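Local coordinates for protein protease Do-like 2, chloroplastic (Arabidopsis thaliana, PDB 4FLN) that is a chloroplast serine protease that makes the primary cut in the photodamaged D1 protein of photosystem II, at residues G84-N89 with D132-A137; F46-V51 with K102-D107; T381-P386 with I416-Q421; P60-P65 with I388-E393. One frame throughout, in Å; residues are numbered along the deposited sequence.

In the fold
The four contacts fall into two clusters. Contacts 1 and 2 both belong to the first beta-barrel of the protease domain, their centres about 9 Å apart; Arg-103 NH1 probably donates to Lys-135 O at 3.1 Å, and Phe-133 CZ packs 3.8 Å from Val-51 CG2. Val-50 in contact 2 brings this cluster to within about 10 Å, side chain to side chain, of Ser-200, the probable nucleophile. Contacts 3 and 4, also about 9 Å apart centre to centre, share helix 385-391 of the second PDZ domain. Contact 3 lies inside that domain, whereas contact 4 ties it to the protease. Between contacts 1 and 3 the centres are about 41 Å apart.

Contact 1. Residues G84-N89 with D132-A137; sequences GKLLTN and DFWKGA
In the N-terminal barrel of the protease domain, the loop that leaves strand 123-129 folds the indole of Trp-134 back onto the start of strand 85-88, where Gly-84 lies against it. Gly-84 CA stands over one face of the six-membered ring, 4.1 Å from its centroid and 19° off the ring normal, which makes this a CH-pi contact. Phe-133 takes the opposite face of the same indole, with CD2 about 3.6 Å above the plane and over its centre. Trp-134 is therefore held between a backbone CH2 and its own neighbour in sequence. Lys-85 O approaches the rim of the indole near its plane, 3.7 Å from Trp-134 CH2.

This is the six-stranded antiparallel barrel of the trypsin-like fold, and strand 85-88 pairs with strand 123-129 through backbone bonds such as Leu-86 with Leu-126. A type I turn from Asp-132 to Lys-135 then carries both aromatic residues. With CG opposite the backbone N (chi1 179°), Phe-133 brings CZ at its tip to Leu-86; Trp-134 has CG opposite its carbonyl carbon instead. Leu-86 splits its two methyls between the rings: CD1 comes to 3.9 Å from Phe-133 CZ, reaching that ring obliquely as the two side chains approach from opposite directions, while CD2 slides past Trp-134 at 3.8 Å from CH2.

The indole N-H does not depend on strand 85-88. Trp-134 NE1 donates to Val-128 O, which fixes the rotation of the ring, and Phe-133 in turn packs edge-to-face with Tyr-110.

Contact 2. Residues F46-V51 with K102-D107; sequences FLNAVV and KRRGDD
Arg-104 reaches from its turn to Leu-47 and Asn-48, across the seam where the first barrel of this trypsin-like protease closes. Strands 50-57 and 96-102 meet there, with a backbone bond between Lys-102 and Lys-52, and a type II turn from Arg-103 to Asp-106 follows.

From the Arg-104 backbone, CB points at the other segment and lies 4.4 Å from Val-50 O. CG sits opposite the backbone N (chi1 -172°), carrying the chain outward, across the line of the Asn-48 side chain at about a right angle. A bend at chi2 swings CD past Leu-47 O, 4.3 Å away, and sets the guanidinium beside the end of helix 44-47. At CZ the group turns a face to Leu-47, whose CB lies over it, 3.7 Å from Arg-104 NH1. NH2 comes to 4.0 Å from Leu-47 CD1, the two side chains crossing at a slant. At the guanidinium edge, Asn-48 ND2 stands 3.9 Å from Arg-104 NH1, with the amide plane turned 64° away; both are donors, and the ND2 hydrogen bond goes to Ala-44 O.

The tip also faces a second subunit of the hexamer, where Glu-320 of that subunit forms a long, weak ion pair with NH2 and Ser-319 of that subunit packs nearby. With an alanine here, Leu-47 CB would probably lose its cover and Glu-320 of the second subunit its distant positive mate.

Behind Arg-104, Arg-103 NE bridges to Asp-106 OD2 at 3.6 Å across the turn. Deeper in the seam, Val-51 CG1 rests 3.8 Å from Lys-102 O.

Contact 3. Residues T381-P386 with I416-Q421; sequences TPLSEP and IVILSQ
Thr-381 and Ile-418 grip each other by two backbone bonds: Ile-418 N gives to Thr-381 O at 2.8 Å, nearly straight at 171°, and Thr-381 N gives to Ile-418 O at 3.0 Å. Two residues further along, Leu-383 N reaches Ile-416 O at 2.9 Å. The side chains of Thr-381 and Ile-418 share one face of the sheet. There Ile-418 holds CG1 in the crowded position between its backbone N and carbonyl carbon (chi1 70°), leaning toward Thr-381, while CG2 packs 3.9 Å from Leu-383 CG.

Strands 378-382 and 417-422 are antiparallel neighbours in the sheet of the second PDZ domain. Between its hydrogen-bonded neighbours, Pro-382 faces Val-417 as a non-hydrogen-bonded pair, a position where its missing N-H costs this pairing nothing. Leu-387 and Ile-388 of helix 385-391 lie over the Thr-381, Leu-383 and Ile-418 side. Were Ile-418 replaced by a glycine, a gap would probably open beneath Leu-387, with Leu-383 CG losing its CG2 partner.

The ends are looser. Thr-381 OG1 and Ser-420 OG remain 3.9 Å apart, the serine making a weak bond to Val-379 O. Where the strands part, a water fills in for direct pairing: it donates to Leu-383 O at 2.9 Å and accepts from Ile-416 N at 3.0 Å.

Contact 4. Residues P60-P65 with I388-E393; sequences PDYSLP and IEEECE
Glu-390 OE2 is gripped by two consecutive backbone N-H groups, those of Tyr-62 and Ser-63. Tyr-62 N lies 3.0 Å from OE2 and meets its syn lone pair, on the side of the other carboxylate oxygen, along a rather bent bond. Ser-63 N, also 3.0 Å from OE2, makes the straighter bond (153°) but comes from above the carboxylate plane, 50° out of it. Next to this pair, Ser-63 OG donates to Glu-391 OE2 at 2.7 Å, although the placing of the hydroxyl is less sure.

What brings the carboxylate to the loop is a fully stretched side chain: Glu-390 has CG opposite its backbone N (chi1 -174°) and stays extended to CD. Tyr-62 crosses it at about a right angle, with OE2 near the plane of the ring at its edge and 3.5 Å from Tyr-62 CB.

The contact links two domains. Residues 60-65 belong to the protease loop between strands 50-57 and 72-82, the place of the LA loop in HtrA proteases, and Glu-390 and Glu-391 sit in the last turn of helix 385-391 in the second PDZ domain. Just beyond them, Cys-392 leaves the helix with positive phi.

Further out, Asp-61 shapes the loop through an Asx motif in which OD2 accepts from Leu-64 N, a bond whose modelled length is doubtful. Its carboxylate lies beside that of Glu-390, the two planes steeply inclined to each other. The Tyr-62 ring is set against Pro-386, Leu-387 and Ile-365, and Arg-70 of a third subunit packs on Glu-391.

Contact 1. Residues G84-N89 with D132-A137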
loop_
_atom_site.group_PDB
_atom_site.type_symbol
_atom_site.label_atom_id
_atom_site.label_comp_id
_atom_site.label_asym_id
_atom_site.label_seq_id
_atom_site.Cartn_x
_atom_site.Cartn_y
_atom_site.Cartn_z
ATOM N N GLY B 84 -13.344 27.459 42.260
ATOM C CA GLY B 84 -13.089 28.198 41.041
ATOM C C GLY B 84 -12.400 27.366 39.974
ATOM O O GLY B 84 -11.731 27.915 39.101
ATOM N N LYS B 85 -12.542 26.045 40.043
ATOM C CA LYS B 85 -11.692 25.161 39.252
ATOM C C LYS B 85 -12.379 24.482 38.057
ATOM O O LYS B 85 -13.572 24.187 38.090
ATOM C CB LYS B 85 -11.021 24.130 40.169
ATOM C CG LYS B 85 -10.195 24.763 41.300
ATOM C CD LYS B 85 -9.675 23.725 42.296
ATOM C CE LYS B 85 -10.813 23.054 43.078
ATOM N NZ LYS B 85 -10.374 21.857 43.870
ATOM N N LEU B 86 -11.608 24.268 36.994
ATOM C CA LEU B 86 -12.053 23.491 35.840
ATOM C C LEU B 86 -11.210 22.228 35.685
ATOM O O LEU B 86 -9.988 22.260 35.814
ATOM C CB LEU B 86 -11.958 24.319 34.557
ATOM C CG LEU B 86 -12.890 25.522 34.486
ATOM C CD1 LEU B 86 -12.718 26.260 33.169
ATOM C CD2 LEU B 86 -14.331 25.057 34.675
ATOM N N LEU B 87 -11.865 21.116 35.397
ATOM C CA LEU B 87 -11.173 19.847 35.230
ATOM C C LEU B 87 -10.974 19.561 33.751
ATOM O O LEU B 87 -11.850 19.840 32.942
ATOM C CB LEU B 87 -12.005 18.733 35.867
ATOM C CG LEU B 87 -11.308 17.446 36.292
ATOM C CD1 LEU B 87 -9.919 17.742 36.806
ATOM C CD2 LEU B 87 -12.135 16.775 37.372
ATOM N N THR B 88 -9.827 19.004 33.393
ATOM C CA THR B 88 -9.606 18.586 32.012
ATOM C C THR B 88 -8.527 17.518 31.887
ATOM O O THR B 88 -7.978 17.064 32.877
ATOM C CB THR B 88 -9.264 19.779 31.098
ATOM O OG1 THR B 88 -9.382 19.374 29.730
ATOM C CG2 THR B 88 -7.847 20.276 31.353
ATOM N N ASN B 89 -8.247 17.095 30.662
ATOM C CA ASN B 89 -7.122 16.208 30.427
ATOM C C ASN B 89 -5.850 17.030 30.366
ATOM O O ASN B 89 -5.875 18.190 29.961
ATOM C CB ASN B 89 -7.295 15.422 29.134
ATOM C CG ASN B 89 -8.305 14.320 29.265
ATOM O OD1 ASN B 89 -9.255 14.234 28.487
ATOM N ND2 ASN B 89 -8.120 13.472 30.260
ATOM N N ASP B 132 -17.296 36.885 35.626
ATOM C CA ASP B 132 -18.332 36.952 34.602
ATOM C C ASP B 132 -18.565 35.523 34.150
ATOM O O ASP B 132 -19.673 34.992 34.241
ATOM C CB ASP B 132 -17.909 37.847 33.430
ATOM C CG ASP B 132 -18.690 39.165 33.378
ATOM O OD1 ASP B 132 -19.828 39.219 33.890
ATOM O OD2 ASP B 132 -18.168 40.149 32.815
ATOM N N PHE B 133 -17.492 34.915 33.661
ATOM C CA PHE B 133 -17.460 33.493 33.371
ATOM C C PHE B 133 -18.145 32.729 34.502
ATOM O O PHE B 133 -19.141 32.036 34.286
ATOM C CB PHE B 133 -16.004 33.053 33.263
ATOM C CG PHE B 133 -15.821 31.594 32.986
ATOM C CD1 PHE B 133 -15.708 31.132 31.688
ATOM C CD2 PHE B 133 -15.735 30.687 34.021
ATOM C CE1 PHE B 133 -15.527 29.790 31.426
ATOM C CE2 PHE B 133 -15.555 29.341 33.767
ATOM C CZ PHE B 133 -15.449 28.893 32.465
ATOM N N TRP B 134 -17.599 32.851 35.706
ATOM C CA TRP B 134 -18.125 32.143 36.873
ATOM C C TRP B 134 -19.523 32.561 37.325
ATOM O O TRP B 134 -20.085 31.946 38.231
ATOM C CB TRP B 134 -17.147 32.262 38.040
ATOM C CG TRP B 134 -15.861 31.585 37.746
ATOM C CD1 TRP B 134 -14.665 32.175 37.453
ATOM C CD2 TRP B 134 -15.643 30.172 37.677
ATOM N NE1 TRP B 134 -13.711 31.212 37.222
ATOM C CE2 TRP B 134 -14.289 29.974 37.353
ATOM C CE3 TRP B 134 -16.461 29.056 37.868
ATOM C CZ2 TRP B 134 -13.736 28.705 37.213
ATOM C CZ3 TRP B 134 -15.911 27.804 37.734
ATOM C CH2 TRP B 134 -14.561 27.636 37.410
ATOM N N LYS B 135 -20.072 33.611 36.721
ATOM C CA LYS B 135 -21.411 34.070 37.089
ATOM C C LYS B 135 -22.488 33.017 36.797
ATOM O O LYS B 135 -22.593 32.507 35.678
ATOM C CB LYS B 135 -21.744 35.385 36.393
ATOM N N GLY B 136 -23.281 32.698 37.818
ATOM C CA GLY B 136 -24.410 31.795 37.673
ATOM C C GLY B 136 -24.015 30.382 37.296
ATOM O O GLY B 136 -24.827 29.622 36.766
ATOM N N ALA B 137 -22.764 30.028 37.572
ATOM C CA ALA B 137 -22.262 28.698 37.251
ATOM C C ALA B 137 -22.726 27.678 38.283
ATOM O O ALA B 137 -22.652 27.923 39.487
ATOM C CB ALA B 137 -20.749 28.714 37.157
#

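Contact 2. Residues F46-V51 with K102-D107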
loop_
_atom_site.group_PDB
_atom_site.type_symbol
_atom_site.label_atom_id
_atom_site.label_comp_id
_atom_site.label_asym_id
_atom_site.label_seq_id
_atom_site.Cartn_x
_atom_site.Cartn_y
_atom_site.Cartn_z
ATOM N N PHE B 46 -26.979 20.665 33.516
ATOM C CA PHE B 46 -25.763 19.869 33.647
ATOM C C PHE B 46 -24.792 20.185 32.528
ATOM O O PHE B 46 -23.599 20.371 32.764
ATOM C CB PHE B 46 -26.082 18.370 33.660
ATOM C CG PHE B 46 -26.735 17.897 34.929
ATOM C CD1 PHE B 46 -26.103 18.058 36.152
ATOM C CD2 PHE B 46 -27.976 17.282 34.900
ATOM C CE1 PHE B 46 -26.702 17.627 37.327
ATOM C CE2 PHE B 46 -28.577 16.844 36.072
ATOM C CZ PHE B 46 -27.936 17.019 37.286
ATOM N N LEU B 47 -25.308 20.249 31.307
ATOM C CA LEU B 47 -24.478 20.540 30.148
ATOM C C LEU B 47 -23.857 21.931 30.253
ATOM O O LEU B 47 -22.854 22.230 29.601
ATOM C CB LEU B 47 -25.292 20.418 28.860
ATOM C CG LEU B 47 -26.175 19.176 28.739
ATOM C CD1 LEU B 47 -26.585 18.969 27.297
ATOM C CD2 LEU B 47 -25.461 17.940 29.264
ATOM N N ASN B 48 -24.455 22.778 31.083
ATOM C CA ASN B 48 -23.974 24.145 31.242
ATOM C C ASN B 48 -22.698 24.213 32.071
ATOM O O ASN B 48 -22.017 25.242 32.118
ATOM C CB ASN B 48 -25.069 25.041 31.827
ATOM C CG ASN B 48 -26.041 25.535 30.768
ATOM O OD1 ASN B 48 -25.785 26.536 30.098
ATOM N ND2 ASN B 48 -27.159 24.830 30.605
ATOM N N ALA B 49 -22.367 23.100 32.710
ATOM C CA ALA B 49 -21.149 23.022 33.494
ATOM C C ALA B 49 -19.970 22.606 32.628
ATOM O O ALA B 49 -18.826 22.648 33.074
ATOM C CB ALA B 49 -21.330 22.048 34.633
ATOM N N VAL B 50 -20.255 22.195 31.394
ATOM C CA VAL B 50 -19.216 21.724 30.480
ATOM C C VAL B 50 -18.695 22.891 29.666
ATOM O O VAL B 50 -19.458 23.761 29.260
ATOM C CB VAL B 50 -19.722 20.617 29.523
ATOM C CG1 VAL B 50 -18.578 20.052 28.695
ATOM C CG2 VAL B 50 -20.386 19.513 30.299
ATOM N N VAL B 51 -17.389 22.895 29.431
ATOM C CA VAL B 51 -16.713 24.014 28.787
ATOM C C VAL B 51 -15.862 23.529 27.615
ATOM O O VAL B 51 -15.341 22.415 27.639
ATOM C CB VAL B 51 -15.819 24.749 29.814
ATOM C CG1 VAL B 51 -14.657 25.432 29.137
ATOM C CG2 VAL B 51 -16.637 25.729 30.640
ATOM N N LYS B 102 -14.439 28.527 26.710
ATOM C CA LYS B 102 -15.662 29.151 26.239
ATOM C C LYS B 102 -16.863 28.471 26.878
ATOM O O LYS B 102 -17.002 27.254 26.819
ATOM C CB LYS B 102 -15.727 29.079 24.709
ATOM C CG LYS B 102 -16.824 29.903 24.061
ATOM C CD LYS B 102 -16.661 29.901 22.543
ATOM C CE LYS B 102 -17.797 30.634 21.826
ATOM N NZ LYS B 102 -19.074 29.856 21.810
ATOM N N ARG B 103 -17.717 29.264 27.514
ATOM C CA ARG B 103 -18.930 28.744 28.130
ATOM C C ARG B 103 -19.913 28.319 27.039
ATOM O O ARG B 103 -19.838 28.798 25.911
ATOM C CB ARG B 103 -19.555 29.802 29.048
ATOM C CG ARG B 103 -19.683 29.375 30.497
ATOM C CD ARG B 103 -19.255 30.483 31.441
ATOM N NE ARG B 103 -20.006 31.721 31.228
ATOM C CZ ARG B 103 -20.999 32.140 32.006
ATOM N NH1 ARG B 103 -21.367 31.422 33.063
ATOM N NH2 ARG B 103 -21.620 33.282 31.733
ATOM N N ARG B 104 -20.821 27.407 27.363
ATOM C CA ARG B 104 -21.846 27.022 26.406
ATOM C C ARG B 104 -22.869 28.138 26.275
ATOM O O ARG B 104 -23.464 28.568 27.267
ATOM C CB ARG B 104 -22.544 25.748 26.853
ATOM C CG ARG B 104 -23.478 25.190 25.810
ATOM C CD ARG B 104 -24.677 24.559 26.455
ATOM N NE ARG B 104 -25.352 23.647 25.544
ATOM C CZ ARG B 104 -26.467 22.995 25.847
ATOM N NH1 ARG B 104 -27.028 23.168 27.039
ATOM N NH2 ARG B 104 -27.022 22.175 24.961
ATOM N N GLY B 105 -23.083 28.611 25.054
ATOM C CA GLY B 105 -24.046 29.676 24.827
ATOM C C GLY B 105 -23.537 31.059 25.199
ATOM O O GLY B 105 -24.320 31.949 25.533
ATOM N N ASP B 106 -22.219 31.232 25.134
ATOM C CA ASP B 106 -21.566 32.508 25.400
ATOM C C ASP B 106 -20.545 32.736 24.289
ATOM O O ASP B 106 -19.627 31.939 24.121
ATOM C CB ASP B 106 -20.865 32.464 26.765
ATOM C CG ASP B 106 -20.420 33.840 27.253
ATOM O OD1 ASP B 106 -20.425 34.799 26.449
ATOM O OD2 ASP B 106 -20.056 33.959 28.446
ATOM N N ASP B 107 -20.700 33.815 23.528
ATOM C CA ASP B 107 -19.825 34.054 22.380
ATOM C C ASP B 107 -18.362 34.296 22.778
ATOM O O ASP B 107 -17.447 33.721 22.186
ATOM C CB ASP B 107 -20.357 35.206 21.520
ATOM C CG ASP B 107 -20.295 34.896 20.027
ATOM O OD1 ASP B 107 -20.214 33.699 19.667
ATOM O OD2 ASP B 107 -20.337 35.847 19.214
#

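Contact 3. Residues T381-P386 with I416-Q421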
loop_
_atom_site.group_PDB
_atom_site.type_symbol
_atom_site.label_atom_id
_atom_site.label_comp_id
_atom_site.label_asym_id
_atom_site.label_seq_id
_atom_site.Cartn_x
_atom_site.Cartn_y
_atom_site.Cartn_z
ATOM N N THR B 381 22.542 15.156 24.331
ATOM C CA THR B 381 21.293 15.249 25.094
ATOM C C THR B 381 21.015 13.947 25.829
ATOM O O THR B 381 21.569 12.895 25.479
ATOM C CB THR B 381 20.059 15.518 24.219
ATOM O OG1 THR B 381 20.178 14.787 22.996
ATOM C CG2 THR B 381 19.904 16.978 23.924
ATOM N N PRO B 382 20.142 14.006 26.849
ATOM C CA PRO B 382 19.682 12.771 27.485
ATOM C C PRO B 382 18.734 12.028 26.546
ATOM O O PRO B 382 17.969 12.642 25.802
ATOM C CB PRO B 382 18.947 13.270 28.731
ATOM C CG PRO B 382 19.400 14.675 28.920
ATOM C CD PRO B 382 19.619 15.193 27.538
ATOM N N LEU B 383 18.821 10.706 26.553
ATOM C CA LEU B 383 17.925 9.885 25.770
ATOM C C LEU B 383 16.558 9.984 26.431
ATOM O O LEU B 383 16.439 9.904 27.657
ATOM C CB LEU B 383 18.419 8.437 25.779
ATOM C CG LEU B 383 18.222 7.480 24.597
ATOM C CD1 LEU B 383 17.817 6.126 25.130
ATOM C CD2 LEU B 383 17.213 7.979 23.590
ATOM N N SER B 384 15.528 10.183 25.622
ATOM C CA SER B 384 14.166 10.233 26.132
ATOM C C SER B 384 13.231 9.571 25.133
ATOM O O SER B 384 13.583 9.381 23.975
ATOM C CB SER B 384 13.736 11.680 26.403
ATOM O OG SER B 384 13.557 12.410 25.201
ATOM N N GLU B 385 12.034 9.215 25.571
ATOM C CA GLU B 385 11.097 8.583 24.659
ATOM C C GLU B 385 10.720 9.502 23.482
ATOM O O GLU B 385 10.776 9.088 22.319
ATOM C CB GLU B 385 9.872 8.065 25.405
ATOM C CG GLU B 385 9.629 6.577 25.177
ATOM C CD GLU B 385 10.667 5.685 25.856
ATOM O OE1 GLU B 385 11.044 5.979 27.015
ATOM O OE2 GLU B 385 11.100 4.687 25.235
ATOM N N PRO B 386 10.358 10.760 23.777
ATOM C CA PRO B 386 10.062 11.728 22.714
ATOM C C PRO B 386 11.179 11.815 21.676
ATOM O O PRO B 386 10.880 11.855 20.482
ATOM C CB PRO B 386 9.957 13.046 23.467
ATOM C CG PRO B 386 9.530 12.664 24.831
ATOM C CD PRO B 386 10.186 11.344 25.116
ATOM N N ILE B 416 20.901 8.295 30.468
ATOM C CA ILE B 416 21.721 7.825 29.379
ATOM C C ILE B 416 21.989 9.085 28.579
ATOM O O ILE B 416 21.058 9.752 28.116
ATOM C CB ILE B 416 20.975 6.793 28.501
ATOM C CG1 ILE B 416 20.570 5.574 29.325
ATOM C CG2 ILE B 416 21.836 6.347 27.342
ATOM C CD1 ILE B 416 19.708 4.598 28.564
ATOM N N VAL B 417 23.259 9.443 28.459
ATOM C CA VAL B 417 23.621 10.608 27.683
ATOM C C VAL B 417 24.022 10.141 26.299
ATOM O O VAL B 417 24.837 9.226 26.149
ATOM C CB VAL B 417 24.785 11.369 28.314
ATOM C CG1 VAL B 417 25.045 12.659 27.536
ATOM C CG2 VAL B 417 24.489 11.661 29.769
ATOM N N ILE B 418 23.432 10.751 25.283
ATOM C CA ILE B 418 23.780 10.374 23.935
ATOM C C ILE B 418 24.381 11.532 23.166
ATOM O O ILE B 418 24.113 12.700 23.436
ATOM C CB ILE B 418 22.581 9.828 23.150
ATOM C CG1 ILE B 418 21.594 10.953 22.855
ATOM C CG2 ILE B 418 21.916 8.693 23.907
ATOM C CD1 ILE B 418 20.817 10.738 21.580
ATOM N N LEU B 419 25.217 11.175 22.209
ATOM C CA LEU B 419 25.704 12.098 21.226
ATOM C C LEU B 419 24.754 11.940 20.054
ATOM O O LEU B 419 24.763 10.909 19.383
ATOM C CB LEU B 419 27.097 11.644 20.825
ATOM C CG LEU B 419 27.703 12.257 19.579
ATOM C CD1 LEU B 419 27.636 13.756 19.695
ATOM C CD2 LEU B 419 29.122 11.791 19.464
ATOM N N SER B 420 23.925 12.946 19.804
ATOM C CA SER B 420 22.943 12.843 18.718
ATOM C C SER B 420 23.553 13.097 17.332
ATOM O O SER B 420 23.486 12.233 16.459
ATOM C CB SER B 420 21.691 13.697 18.970
ATOM O OG SER B 420 22.008 14.928 19.588
ATOM N N GLN B 421 24.116 14.284 17.127
ATOM C CA GLN B 421 24.841 14.584 15.893
ATOM C C GLN B 421 26.170 15.285 16.196
ATOM O O GLN B 421 26.392 15.766 17.308
ATOM C CB GLN B 421 23.981 15.456 14.966
ATOM C CG GLN B 421 23.828 16.900 15.436
ATOM C CD GLN B 421 22.611 17.594 14.856
ATOM O OE1 GLN B 421 21.560 17.636 15.492
ATOM N NE2 GLN B 421 22.748 18.153 13.651
HETATM O O HOH W 1 17.994 8.809 29.887
#

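Contact 4. Residues P60-P65 with I388-E393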
loop_
_atom_site.group_PDB
_atom_site.type_symbol
_atom_site.label_atom_id
_atom_site.label_comp_id
_atom_site.label_asym_id
_atom_site.label_seq_id
_atom_site.Cartn_x
_atom_site.Cartn_y
_atom_site.Cartn_z
ATOM N N PRO B 60 8.868 21.572 22.389
ATOM C CA PRO B 60 10.281 21.646 22.011
ATOM C C PRO B 60 10.601 20.560 20.999
ATOM O O PRO B 60 9.957 19.517 21.011
ATOM C CB PRO B 60 10.993 21.343 23.323
ATOM C CG PRO B 60 10.085 20.387 23.998
ATOM C CD PRO B 60 8.677 20.806 23.633
ATOM N N ASP B 61 11.584 20.792 20.142
ATOM C CA ASP B 61 12.069 19.754 19.252
ATOM C C ASP B 61 13.168 19.020 20.015
ATOM O O ASP B 61 14.073 19.653 20.541
ATOM C CB ASP B 61 12.619 20.398 17.977
ATOM C CG ASP B 61 13.211 19.390 17.001
ATOM O OD1 ASP B 61 12.537 19.061 16.003
ATOM O OD2 ASP B 61 14.361 18.943 17.210
ATOM N N TYR B 62 13.087 17.697 20.116
ATOM C CA TYR B 62 14.126 16.943 20.830
ATOM C C TYR B 62 15.364 16.660 19.979
ATOM O O TYR B 62 16.497 16.651 20.479
ATOM C CB TYR B 62 13.551 15.659 21.429
ATOM C CG TYR B 62 12.400 15.953 22.351
ATOM C CD1 TYR B 62 12.592 16.079 23.719
ATOM C CD2 TYR B 62 11.124 16.151 21.847
ATOM C CE1 TYR B 62 11.540 16.372 24.561
ATOM C CE2 TYR B 62 10.068 16.443 22.680
ATOM C CZ TYR B 62 10.281 16.554 24.033
ATOM O OH TYR B 62 9.222 16.840 24.854
ATOM N N SER B 63 15.127 16.429 18.692
ATOM C CA SER B 63 16.191 16.183 17.737
ATOM C C SER B 63 17.153 17.357 17.732
ATOM O O SER B 63 18.369 17.176 17.771
ATOM C CB SER B 63 15.600 15.966 16.348
ATOM O OG SER B 63 14.673 14.891 16.360
ATOM N N LEU B 64 16.600 18.564 17.697
ATOM C CA LEU B 64 17.394 19.784 17.804
ATOM C C LEU B 64 16.905 20.593 19.013
ATOM O O LEU B 64 16.015 21.433 18.870
ATOM C CB LEU B 64 17.242 20.621 16.529
ATOM C CG LEU B 64 17.301 19.913 15.168
ATOM C CD1 LEU B 64 16.570 20.727 14.102
ATOM C CD2 LEU B 64 18.735 19.627 14.744
ATOM N N PRO B 65 17.455 20.329 20.216
ATOM C CA PRO B 65 16.759 20.967 21.339
ATOM C C PRO B 65 17.227 22.367 21.749
ATOM O O PRO B 65 17.174 22.674 22.941
ATOM C CB PRO B 65 17.091 20.017 22.486
ATOM C CG PRO B 65 18.481 19.540 22.155
ATOM C CD PRO B 65 18.532 19.426 20.657
ATOM N N ILE B 388 13.409 9.494 20.816
ATOM C CA ILE B 388 13.225 8.263 20.069
ATOM C C ILE B 388 12.046 8.395 19.101
ATOM O O ILE B 388 12.198 8.178 17.901
ATOM C CB ILE B 388 12.991 7.077 21.036
ATOM C CG1 ILE B 388 14.199 6.907 21.960
ATOM C CG2 ILE B 388 12.705 5.794 20.271
ATOM C CD1 ILE B 388 14.058 5.804 22.957
ATOM N N GLU B 389 10.878 8.773 19.616
ATOM C CA GLU B 389 9.700 8.942 18.766
ATOM C C GLU B 389 10.000 9.807 17.532
ATOM O O GLU B 389 9.646 9.460 16.407
ATOM C CB GLU B 389 8.540 9.548 19.562
ATOM C CG GLU B 389 7.293 8.673 19.651
ATOM C CD GLU B 389 7.438 7.520 20.647
ATOM O OE1 GLU B 389 8.281 6.622 20.420
ATOM O OE2 GLU B 389 6.702 7.514 21.660
ATOM N N GLU B 390 10.670 10.927 17.751
ATOM C CA GLU B 390 10.898 11.900 16.702
ATOM C C GLU B 390 11.962 11.473 15.689
ATOM O O GLU B 390 11.885 11.837 14.515
ATOM C CB GLU B 390 11.281 13.235 17.333
ATOM C CG GLU B 390 11.408 14.370 16.351
ATOM C CD GLU B 390 11.946 15.619 16.999
ATOM O OE1 GLU B 390 12.078 16.639 16.298
ATOM O OE2 GLU B 390 12.243 15.577 18.211
ATOM N N GLU B 391 12.955 10.712 16.143
ATOM C CA GLU B 391 14.026 10.225 15.267
ATOM C C GLU B 391 13.570 8.944 14.558
ATOM O O GLU B 391 14.238 8.438 13.653
ATOM C CB GLU B 391 15.302 9.968 16.082
ATOM C CG GLU B 391 16.575 10.583 15.500
ATOM C CD GLU B 391 16.952 11.905 16.153
ATOM O OE1 GLU B 391 17.808 11.906 17.063
ATOM O OE2 GLU B 391 16.400 12.946 15.751
ATOM N N CYS B 392 12.390 8.481 14.961
ATOM C CA CYS B 392 11.779 7.197 14.586
ATOM C C CYS B 392 12.594 5.933 14.904
ATOM O O CYS B 392 13.317 5.887 15.891
ATOM C CB CYS B 392 11.363 7.210 13.104
ATOM N N GLU B 393 12.471 4.908 14.065
ATOM C CA GLU B 393 13.013 3.586 14.414
ATOM C C GLU B 393 14.486 3.313 14.123
ATOM O O GLU B 393 15.208 2.803 14.983
ATOM C CB GLU B 393 12.118 2.453 13.893
ATOM C CG GLU B 393 10.836 2.270 14.715
ATOM C CD GLU B 393 10.882 2.982 16.072
ATOM O OE1 GLU B 393 11.857 2.789 16.838
ATOM O OE2 GLU B 393 9.933 3.740 16.368
#